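PDB 3CGX: putative nucleotide-diphospho-sugar transferase from Desulfovibrio desulfuricans subsp. desulfuricans, which probably transfers a sugar from a nucleotide-diphospho-sugar donor, though its substrates are not established. Local coordinates for residues A[8-13]-A[55-60]; A[34-39]-A[109-114]. One frame throughout, in Å; residues are numbered along the deposited sequence.

From the N terminus the chain runs out along strand 5-11, returns through helix 29-47 and enters strand 53-58 beside its start. Contact 1 closes this first loop by pairing 8-13 with 55-60, a beta-alpha-beta unit in the Rossmann-like half of the sheet. Contact 2 closes a second, longer loop, from the helix at 34-39 to residues 109-114, where strand 105-109, on the other flank of strand 5-11, ends and its following loop begins. The segments alternate along the chain, so the two loops cross without either enclosing the other. They also touch: Ser111 OG lies 2.7 Å from Phe10 O, so the C-terminal end of strand 5-11 is tied into both.

Contact 1: A[8-13]-A[55-60]; sequences LFFVKY and HICYVP
Phe9 and Val11 carry the backbone pairing with His55, Cys57 and Val59, two parallel strand ends running in register at an interaxial angle of 30°. Four hydrogen bonds make the ladder. Phe9 N reaches His55 O at 2.9 Å and Cys57 N returns to Phe9 O; Val11 N then meets Cys57 O, and Val59 N closes on Val11 O at 3.0 Å. Just past the ladder a water bridges the diverging chains, accepting from Tyr13 N and donating to Val59 O at 2.7 Å.

The apolar contacts fall on both faces of the sheet. On one, Phe10 turns the CE1 side of its ring to Cys57, with CE1 3.5 Å from Cys57 CB; the sulfur stands obliquely to the ring, its SG 5.1 Å from the centroid. Leu8 lies alongside His55 on this face, CD2 against CB at 3.7 Å. On the other, a methyl-to-methyl contact joins Val11 CG2 and Ile56 CG2 at 3.5 Å. With CG1 placed anti to the carbonyl carbon (chi1 -59°), Val11 has CG2 for its cross-strand neighbours and lays CG1 over the rim of one face of the Phe9 ring.

Helix 65-73 covers this second face, Phe69 meeting Val11 and stacking on the Tyr58 ring. Flanked by strands 105-109 and 78-81, the pair are neighbouring parallel strands joined through helix 29-47 as a beta-alpha-beta crossover.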
ATOM      1  N   LEU A   8       0.587   0.639  -8.921  1.00 19.53           N
ATOM      2  CA  LEU A   8       0.561  -0.764  -8.527  1.00 20.50           C
ATOM      3  C   LEU A   8       0.187  -0.826  -7.056  1.00 21.55           C
ATOM      4  O   LEU A   8       0.922  -0.346  -6.180  1.00 23.49           O
ATOM      5  CB  LEU A   8       1.890  -1.434  -8.747  1.00 19.01           C
ATOM      6  CG  LEU A   8       2.525  -1.262 -10.116  1.00 20.75           C
ATOM      7  CD1 LEU A   8       3.959  -1.855 -10.169  1.00 20.12           C
ATOM      8  CD2 LEU A   8       1.584  -1.817 -11.221  1.00 22.93           C
ATOM      9  N   PHE A   9      -0.952  -1.448  -6.813  1.00 22.41           N
ATOM     10  CA  PHE A   9      -1.605  -1.481  -5.495  1.00 20.05           C
ATOM     11  C   PHE A   9      -1.567  -2.900  -4.923  1.00 21.48           C
ATOM     12  O   PHE A   9      -2.212  -3.793  -5.398  1.00 20.64           O
ATOM     13  CB  PHE A   9      -3.011  -0.899  -5.631  1.00 21.98           C
ATOM     14  CG  PHE A   9      -3.804  -0.784  -4.324  1.00 22.70           C
ATOM     15  CD1 PHE A   9      -3.216  -0.292  -3.159  1.00 27.00           C
ATOM     16  CD2 PHE A   9      -5.163  -1.084  -4.287  1.00 26.08           C
ATOM     17  CE1 PHE A   9      -3.975  -0.106  -1.996  1.00 24.91           C
ATOM     18  CE2 PHE A   9      -5.906  -0.916  -3.079  1.00 25.70           C
ATOM     19  CZ  PHE A   9      -5.275  -0.450  -1.946  1.00 25.78           C
ATOM     20  N   PHE A  10      -0.730  -3.082  -3.912  1.00 20.05           N
ATOM     21  CA  PHE A  10      -0.446  -4.387  -3.321  1.00 20.39           C
ATOM     22  C   PHE A  10      -1.409  -4.688  -2.196  1.00 21.79           C
ATOM     23  O   PHE A  10      -1.521  -3.939  -1.214  1.00 23.29           O
ATOM     24  CB  PHE A  10       1.032  -4.438  -2.843  1.00 22.68           C
ATOM     25  CG  PHE A  10       2.009  -4.916  -3.874  1.00 22.18           C
ATOM     26  CD1 PHE A  10       1.938  -4.500  -5.197  1.00 21.75           C
ATOM     27  CD2 PHE A  10       3.065  -5.773  -3.501  1.00 21.84           C
ATOM     28  CE1 PHE A  10       2.820  -4.992  -6.127  1.00 21.55           C
ATOM     29  CE2 PHE A  10       3.986  -6.215  -4.428  1.00 25.23           C
ATOM     30  CZ  PHE A  10       3.869  -5.845  -5.734  1.00 24.72           C
ATOM     31  N   VAL A  11      -2.129  -5.800  -2.381  1.00 22.91           N
ATOM     32  CA  VAL A  11      -3.224  -6.265  -1.531  1.00 20.03           C
ATOM     33  C   VAL A  11      -3.140  -7.780  -1.289  1.00 21.99           C
ATOM     34  O   VAL A  11      -2.406  -8.491  -1.940  1.00 21.17           O
ATOM     35  CB  VAL A  11      -4.621  -5.923  -2.202  1.00 23.19           C
ATOM     36  CG1 VAL A  11      -4.789  -4.391  -2.452  1.00 22.35           C
ATOM     37  CG2 VAL A  11      -4.848  -6.730  -3.536  1.00 16.27           C
ATOM     38  N   LYS A  12      -3.850  -8.233  -0.287  1.00 21.68           N
ATOM     39  CA  LYS A  12      -4.128  -9.656  -0.043  1.00 21.97           C
ATOM     40  C   LYS A  12      -5.652  -9.864   0.135  1.00 21.98           C
ATOM     41  O   LYS A  12      -6.356  -9.004   0.686  1.00 21.50           O
ATOM     42  CB  LYS A  12      -3.388 -10.157   1.190  1.00 24.04           C
ATOM     43  CG  LYS A  12      -3.504 -11.635   1.453  1.00 23.44           C
ATOM     44  CD  LYS A  12      -2.542 -12.141   2.495  1.00 24.75           C
ATOM     45  CE  LYS A  12      -2.742 -13.657   2.742  1.00 24.18           C
ATOM     46  NZ  LYS A  12      -1.830 -14.071   3.813  1.00 22.93           N
ATOM     47  N   TYR A  13      -6.156 -11.001  -0.354  1.00 23.64           N
ATOM     48  CA  TYR A  13      -7.583 -11.296  -0.196  1.00 23.07           C
ATOM     49  C   TYR A  13      -7.851 -11.332   1.322  1.00 23.59           C
ATOM     50  O   TYR A  13      -7.136 -11.993   2.060  1.00 23.76           O
ATOM     51  CB  TYR A  13      -8.049 -12.588  -0.884  1.00 22.76           C
ATOM     52  CG  TYR A  13      -9.540 -12.588  -0.911  1.00 18.16           C
ATOM     53  CD1 TYR A  13     -10.227 -11.929  -1.929  1.00 20.21           C
ATOM     54  CD2 TYR A  13     -10.280 -13.172   0.132  1.00 26.18           C
ATOM     55  CE1 TYR A  13     -11.636 -11.844  -1.931  1.00 25.84           C
ATOM     56  CE2 TYR A  13     -11.686 -13.096   0.145  1.00 23.24           C
ATOM     57  CZ  TYR A  13     -12.349 -12.406  -0.886  1.00 29.35           C
ATOM     58  OH  TYR A  13     -13.726 -12.288  -0.903  1.00 27.06           O
ATOM     59  N   HIS A  55      -3.301  -1.072 -11.329  1.00 21.49           N
ATOM     60  CA  HIS A  55      -3.154  -2.532 -11.347  1.00 22.08           C
ATOM     61  C   HIS A  55      -3.163  -3.032  -9.939  1.00 22.94           C
ATOM     62  O   HIS A  55      -2.304  -2.650  -9.143  1.00 22.17           O
ATOM     63  CB  HIS A  55      -1.847  -2.936 -11.988  1.00 26.02           C
ATOM     64  CG  HIS A  55      -1.788  -2.620 -13.445  1.00 27.99           C
ATOM     65  ND1 HIS A  55      -0.828  -3.130 -14.277  1.00 43.28           N
ATOM     66  CD2 HIS A  55      -2.587  -1.854 -14.214  1.00 38.73           C
ATOM     67  CE1 HIS A  55      -1.047  -2.699 -15.504  1.00 36.23           C
ATOM     68  NE2 HIS A  55      -2.113  -1.929 -15.491  1.00 34.88           N
ATOM     69  N   ILE A  56      -4.145  -3.875  -9.644  1.00 21.57           N
ATOM     70  CA  ILE A  56      -4.296  -4.435  -8.331  1.00 21.92           C
ATOM     71  C   ILE A  56      -3.532  -5.753  -8.280  1.00 22.56           C
ATOM     72  O   ILE A  56      -3.856  -6.738  -8.971  1.00 25.74           O
ATOM     73  CB  ILE A  56      -5.789  -4.631  -7.959  1.00 22.79           C
ATOM     74  CG1 ILE A  56      -6.551  -3.291  -7.985  1.00 26.92           C
ATOM     75  CG2 ILE A  56      -5.927  -5.346  -6.589  1.00 21.56           C
ATOM     76  CD1 ILE A  56      -8.077  -3.446  -7.959  1.00 24.88           C
ATOM     77  N   CYS A  57      -2.475  -5.758  -7.473  1.00 21.52           N
ATOM     78  CA  CYS A  57      -1.516  -6.882  -7.412  1.00 21.18           C
ATOM     79  C   CYS A  57      -1.641  -7.614  -6.098  1.00 21.79           C
ATOM     80  O   CYS A  57      -1.302  -7.067  -5.041  1.00 21.39           O
ATOM     81  CB  CYS A  57      -0.082  -6.349  -7.584  1.00 23.04           C
ATOM     82  SG  CYS A  57       0.213  -5.425  -9.092  1.00 24.68           S
ATOM     83  N   TYR A  58      -2.158  -8.854  -6.166  1.00 21.72           N
ATOM     84  CA  TYR A  58      -2.489  -9.624  -4.999  1.00 21.54           C
ATOM     85  C   TYR A  58      -1.527 -10.760  -4.639  1.00 18.67           C
ATOM     86  O   TYR A  58      -0.904 -11.432  -5.475  1.00 20.93           O
ATOM     87  CB  TYR A  58      -3.908 -10.177  -5.129  1.00 19.32           C
ATOM     88  CG  TYR A  58      -4.165 -11.114  -6.284  1.00 17.63           C
ATOM     89  CD1 TYR A  58      -3.890 -12.460  -6.182  1.00 22.87           C
ATOM     90  CD2 TYR A  58      -4.737 -10.654  -7.490  1.00 19.84           C
ATOM     91  CE1 TYR A  58      -4.170 -13.291  -7.201  1.00 21.25           C
ATOM     92  CE2 TYR A  58      -4.993 -11.494  -8.517  1.00 24.11           C
ATOM     93  CZ  TYR A  58      -4.705 -12.807  -8.374  1.00 26.30           C
ATOM     94  OH  TYR A  58      -4.984 -13.685  -9.405  1.00 20.58           O
ATOM     95  N   VAL A  59      -1.412 -10.935  -3.342  1.00 18.61           N
ATOM     96  CA  VAL A  59      -0.596 -11.967  -2.790  1.00 19.88           C
ATOM     97  C   VAL A  59      -1.101 -13.288  -3.376  1.00 21.22           C
ATOM     98  O   VAL A  59      -2.323 -13.576  -3.334  1.00 21.05           O
ATOM     99  CB  VAL A  59      -0.632 -11.978  -1.255  1.00 19.71           C
ATOM    100  CG1 VAL A  59       0.028 -13.220  -0.658  1.00 23.54           C
ATOM    101  CG2 VAL A  59       0.031 -10.678  -0.692  1.00 21.72           C
ATOM    102  N   PRO A  60      -0.171 -14.091  -3.924  1.00 24.80           N
ATOM    103  CA  PRO A  60      -0.579 -15.322  -4.553  1.00 23.36           C
ATOM    104  C   PRO A  60      -1.146 -16.323  -3.587  1.00 21.67           C
ATOM    105  O   PRO A  60      -0.788 -16.372  -2.403  1.00 21.64           O
ATOM    106  CB  PRO A  60       0.713 -15.841  -5.185  1.00 25.11           C
ATOM    107  CG  PRO A  60       1.767 -15.166  -4.589  1.00 24.52           C
ATOM    108  CD  PRO A  60       1.276 -13.852  -4.115  1.00 25.03           C
TER
HETATM  109  O   HOH W   1      -4.500 -12.908  -1.918  1.00 19.12           O

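Contact 2: A[34-39]-A[109-114]; sequences MLYRHF and MGSDIP
Tyr36 extends from helix 29-47 toward Ser111 with CG anti to the backbone N (chi1 174°), carrying its hydroxyl across to the loop; Ser111 answers with OG set between its own N and carbonyl carbon (chi1 43°). The two oxygens meet in a hydrogen bond, Tyr36 OH to Ser111 OG at 2.7 Å, with the serine oxygen in the plane of the tyrosine ring, at its edge. Each hydroxyl has a second bond to the backbone of 8-13: Tyr36 OH with Lys12 N, and Ser111 OG with Phe10 O. The result is a short polar chain that fixes the phenol between helix, strand and loop.

One turn on, Phe39 presents a ring face to Pro114. Pro114 CG sits over the ring centre, 3.7 Å from the centroid and 11° off the normal, a well-centred CH-pi contact. The opposite face of the same ring is covered near its rim by Tyr36 CA, so the phenyl is sandwiched between its own helix and the proline. Ser111 O lies at the edge of both aromatic rings, 3.5 Å from Tyr36 CE1; it is buried and has no hydrogen-bonding partner in the model.

Asp112 comes near Tyr36 only obliquely, OD1 4.1 Å from CE1, and its carboxylate forms a salt bridge with Lys20. A bound imidazole, probably from crystallisation, lies about 3 Å from the Asp112 side chain.

Helix 29-47 thus holds this loop, on the C-terminal side of the sheet, through the hydroxyl pair and the Phe39-Pro114 contact. Following the strand next to 5-11, Gly110-Ser111-Asp112 probably corresponds to the DXD motif of GT-A enzymes, with Asp112 in the place of its last Asp; in relatives that motif helps bind the metal and diphosphate of the donor.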
HETATM    1  N   MSE A  34     -12.355  -7.811   8.315  1.00 22.65           N
HETATM    2  CA  MSE A  34     -13.396  -6.920   7.818  1.00 22.16           C
HETATM    3  C   MSE A  34     -12.835  -5.503   7.736  1.00 22.35           C
HETATM    4  O   MSE A  34     -13.065  -4.771   6.750  1.00 20.31           O
HETATM    5  CB  MSE A  34     -14.652  -6.944   8.723  1.00 22.97           C
HETATM    6  CG  MSE A  34     -15.713  -6.024   8.301  1.00 27.65           C
HETATM    7 SE   MSE A  34     -16.515  -6.579   6.571  0.75 40.03          SE
HETATM    8  CE  MSE A  34     -16.488  -8.543   6.820  1.00 49.98           C
ATOM      9  N   LEU A  35     -12.075  -5.123   8.755  1.00 22.47           N
ATOM     10  CA  LEU A  35     -11.419  -3.801   8.760  1.00 20.30           C
ATOM     11  C   LEU A  35     -10.489  -3.654   7.560  1.00 20.80           C
ATOM     12  O   LEU A  35     -10.534  -2.642   6.837  1.00 21.79           O
ATOM     13  CB  LEU A  35     -10.684  -3.521  10.063  1.00 19.37           C
ATOM     14  CG  LEU A  35     -11.551  -3.183  11.252  1.00 25.10           C
ATOM     15  CD1 LEU A  35     -10.802  -3.472  12.568  1.00 23.25           C
ATOM     16  CD2 LEU A  35     -12.049  -1.660  11.140  1.00 21.07           C
ATOM     17  N   TYR A  36      -9.662  -4.672   7.342  1.00 21.19           N
ATOM     18  CA  TYR A  36      -8.695  -4.642   6.234  1.00 21.70           C
ATOM     19  C   TYR A  36      -9.446  -4.613   4.891  1.00 23.28           C
ATOM     20  O   TYR A  36      -9.088  -3.872   3.970  1.00 23.77           O
ATOM     21  CB  TYR A  36      -7.661  -5.801   6.343  1.00 20.55           C
ATOM     22  CG  TYR A  36      -6.770  -5.842   5.108  1.00 19.98           C
ATOM     23  CD1 TYR A  36      -5.847  -4.834   4.856  1.00 21.40           C
ATOM     24  CD2 TYR A  36      -6.885  -6.882   4.173  1.00 25.26           C
ATOM     25  CE1 TYR A  36      -5.068  -4.837   3.678  1.00 26.41           C
ATOM     26  CE2 TYR A  36      -6.101  -6.905   3.022  1.00 22.48           C
ATOM     27  CZ  TYR A  36      -5.212  -5.877   2.764  1.00 26.49           C
ATOM     28  OH  TYR A  36      -4.435  -5.845   1.633  1.00 23.59           O
ATOM     29  N   ARG A  37     -10.535  -5.370   4.809  1.00 23.36           N
ATOM     30  CA  ARG A  37     -11.380  -5.372   3.597  1.00 23.78           C
ATOM     31  C   ARG A  37     -11.787  -3.950   3.265  1.00 24.44           C
ATOM     32  O   ARG A  37     -11.668  -3.486   2.106  1.00 21.49           O
ATOM     33  CB  ARG A  37     -12.571  -6.286   3.804  1.00 23.71           C
ATOM     34  CG  ARG A  37     -13.592  -6.269   2.697  1.00 26.07           C
ATOM     35  CD  ARG A  37     -14.818  -7.116   3.071  1.00 27.01           C
ATOM     36  NE  ARG A  37     -14.490  -8.514   2.935  1.00 34.24           N
ATOM     37  CZ  ARG A  37     -14.660  -9.205   1.804  1.00 37.47           C
ATOM     38  NH1 ARG A  37     -15.201  -8.617   0.753  1.00 32.44           N
ATOM     39  NH2 ARG A  37     -14.327 -10.492   1.742  1.00 31.59           N
ATOM     40  N   HIS A  38     -12.218  -3.230   4.297  1.00 22.81           N
ATOM     41  CA  HIS A  38     -12.621  -1.834   4.123  1.00 22.87           C
ATOM     42  C   HIS A  38     -11.460  -0.871   3.852  1.00 21.10           C
ATOM     43  O   HIS A  38     -11.674   0.148   3.144  1.00 23.60           O
ATOM     44  CB  HIS A  38     -13.488  -1.382   5.300  1.00 24.92           C
ATOM     45  CG  HIS A  38     -14.874  -1.927   5.195  1.00 29.20           C
ATOM     46  ND1 HIS A  38     -15.851  -1.299   4.450  1.00 32.39           N
ATOM     47  CD2 HIS A  38     -15.398  -3.112   5.589  1.00 37.52           C
ATOM     48  CE1 HIS A  38     -16.949  -2.036   4.468  1.00 35.96           C
ATOM     49  NE2 HIS A  38     -16.700  -3.144   5.146  1.00 32.54           N
ATOM     50  N   PHE A  39     -10.277  -1.171   4.377  1.00 22.70           N
ATOM     51  CA  PHE A  39      -9.090  -0.343   4.090  1.00 23.04           C
ATOM     52  C   PHE A  39      -8.934  -0.349   2.573  1.00 22.85           C
ATOM     53  O   PHE A  39      -8.747   0.695   1.928  1.00 24.27           O
ATOM     54  CB  PHE A  39      -7.799  -0.916   4.642  1.00 21.59           C
ATOM     55  CG  PHE A  39      -7.624  -0.814   6.154  1.00 22.46           C
ATOM     56  CD1 PHE A  39      -8.656  -0.441   6.999  1.00 20.79           C
ATOM     57  CD2 PHE A  39      -6.435  -1.231   6.726  1.00 24.82           C
ATOM     58  CE1 PHE A  39      -8.467  -0.424   8.371  1.00 23.48           C
ATOM     59  CE2 PHE A  39      -6.248  -1.216   8.124  1.00 25.98           C
ATOM     60  CZ  PHE A  39      -7.300  -0.830   8.925  1.00 20.78           C
HETATM   61  N   MSE A 109       2.420   0.901  -4.076  1.00 20.25           N
HETATM   62  CA  MSE A 109       2.088   1.157  -2.709  1.00 21.39           C
HETATM   63  C   MSE A 109       1.312   0.051  -2.088  1.00 23.41           C
HETATM   64  O   MSE A 109       0.661  -0.732  -2.781  1.00 23.06           O
HETATM   65  CB  MSE A 109       1.268   2.432  -2.657  1.00 25.32           C
HETATM   66  CG  MSE A 109      -0.106   2.326  -3.265  1.00 27.38           C
HETATM   67 SE   MSE A 109      -0.848   4.181  -3.405  0.75 28.49          SE
HETATM   68  CE  MSE A 109      -1.016   4.599  -1.538  1.00 25.74           C
ATOM     69  N   GLY A 110       1.361   0.015  -0.768  1.00 22.73           N
ATOM     70  CA  GLY A 110       0.662  -1.001  -0.005  1.00 23.85           C
ATOM     71  C   GLY A 110      -0.752  -0.596   0.394  1.00 23.41           C
ATOM     72  O   GLY A 110      -1.244   0.488   0.059  1.00 25.78           O
ATOM     73  N   SER A 111      -1.393  -1.472   1.147  1.00 21.16           N
ATOM     74  CA  SER A 111      -2.801  -1.296   1.437  1.00 23.20           C
ATOM     75  C   SER A 111      -3.115  -1.207   2.932  1.00 26.18           C
ATOM     76  O   SER A 111      -4.252  -1.474   3.345  1.00 25.69           O
ATOM     77  CB  SER A 111      -3.588  -2.481   0.831  1.00 23.26           C
ATOM     78  OG  SER A 111      -2.945  -3.703   1.052  1.00 21.98           O
ATOM     79  N   ASP A 112      -2.117  -0.803   3.705  1.00 27.65           N
ATOM     80  CA  ASP A 112      -2.224  -0.707   5.184  1.00 28.72           C
ATOM     81  C   ASP A 112      -2.302   0.733   5.685  1.00 26.54           C
ATOM     82  O   ASP A 112      -2.141   0.967   6.873  1.00 26.87           O
ATOM     83  CB  ASP A 112      -0.978  -1.369   5.845  1.00 28.16           C
ATOM     84  CG  ASP A 112      -0.890  -2.838   5.538  1.00 39.88           C
ATOM     85  OD1 ASP A 112      -1.862  -3.585   5.825  1.00 37.62           O
ATOM     86  OD2 ASP A 112       0.103  -3.229   4.907  1.00 42.24           O
ATOM     87  N   ILE A 113      -2.597   1.662   4.765  1.00 25.12           N
ATOM     88  CA  ILE A 113      -2.644   3.091   5.040  1.00 24.91           C
ATOM     89  C   ILE A 113      -3.933   3.721   4.545  1.00 25.03           C
ATOM     90  O   ILE A 113      -3.909   4.642   3.669  1.00 24.46           O
ATOM     91  CB  ILE A 113      -1.361   3.822   4.433  1.00 24.59           C
ATOM     92  CG1 ILE A 113      -1.131   3.469   2.961  1.00 28.12           C
ATOM     93  CG2 ILE A 113      -0.089   3.540   5.288  1.00 26.66           C
ATOM     94  CD1 ILE A 113      -0.163   4.389   2.282  1.00 25.87           C
ATOM     95  N   PRO A 114      -5.066   3.301   5.145  1.00 24.33           N
ATOM     96  CA  PRO A 114      -6.368   3.616   4.574  1.00 24.60           C
ATOM     97  C   PRO A 114      -6.709   5.078   4.523  1.00 25.44           C
ATOM     98  O   PRO A 114      -7.523   5.485   3.728  1.00 25.26           O
ATOM     99  CB  PRO A 114      -7.325   2.855   5.477  1.00 26.87           C
ATOM    100  CG  PRO A 114      -6.615   2.735   6.768  1.00 25.53           C
ATOM    101  CD  PRO A 114      -5.213   2.509   6.395  1.00 23.03           C
TER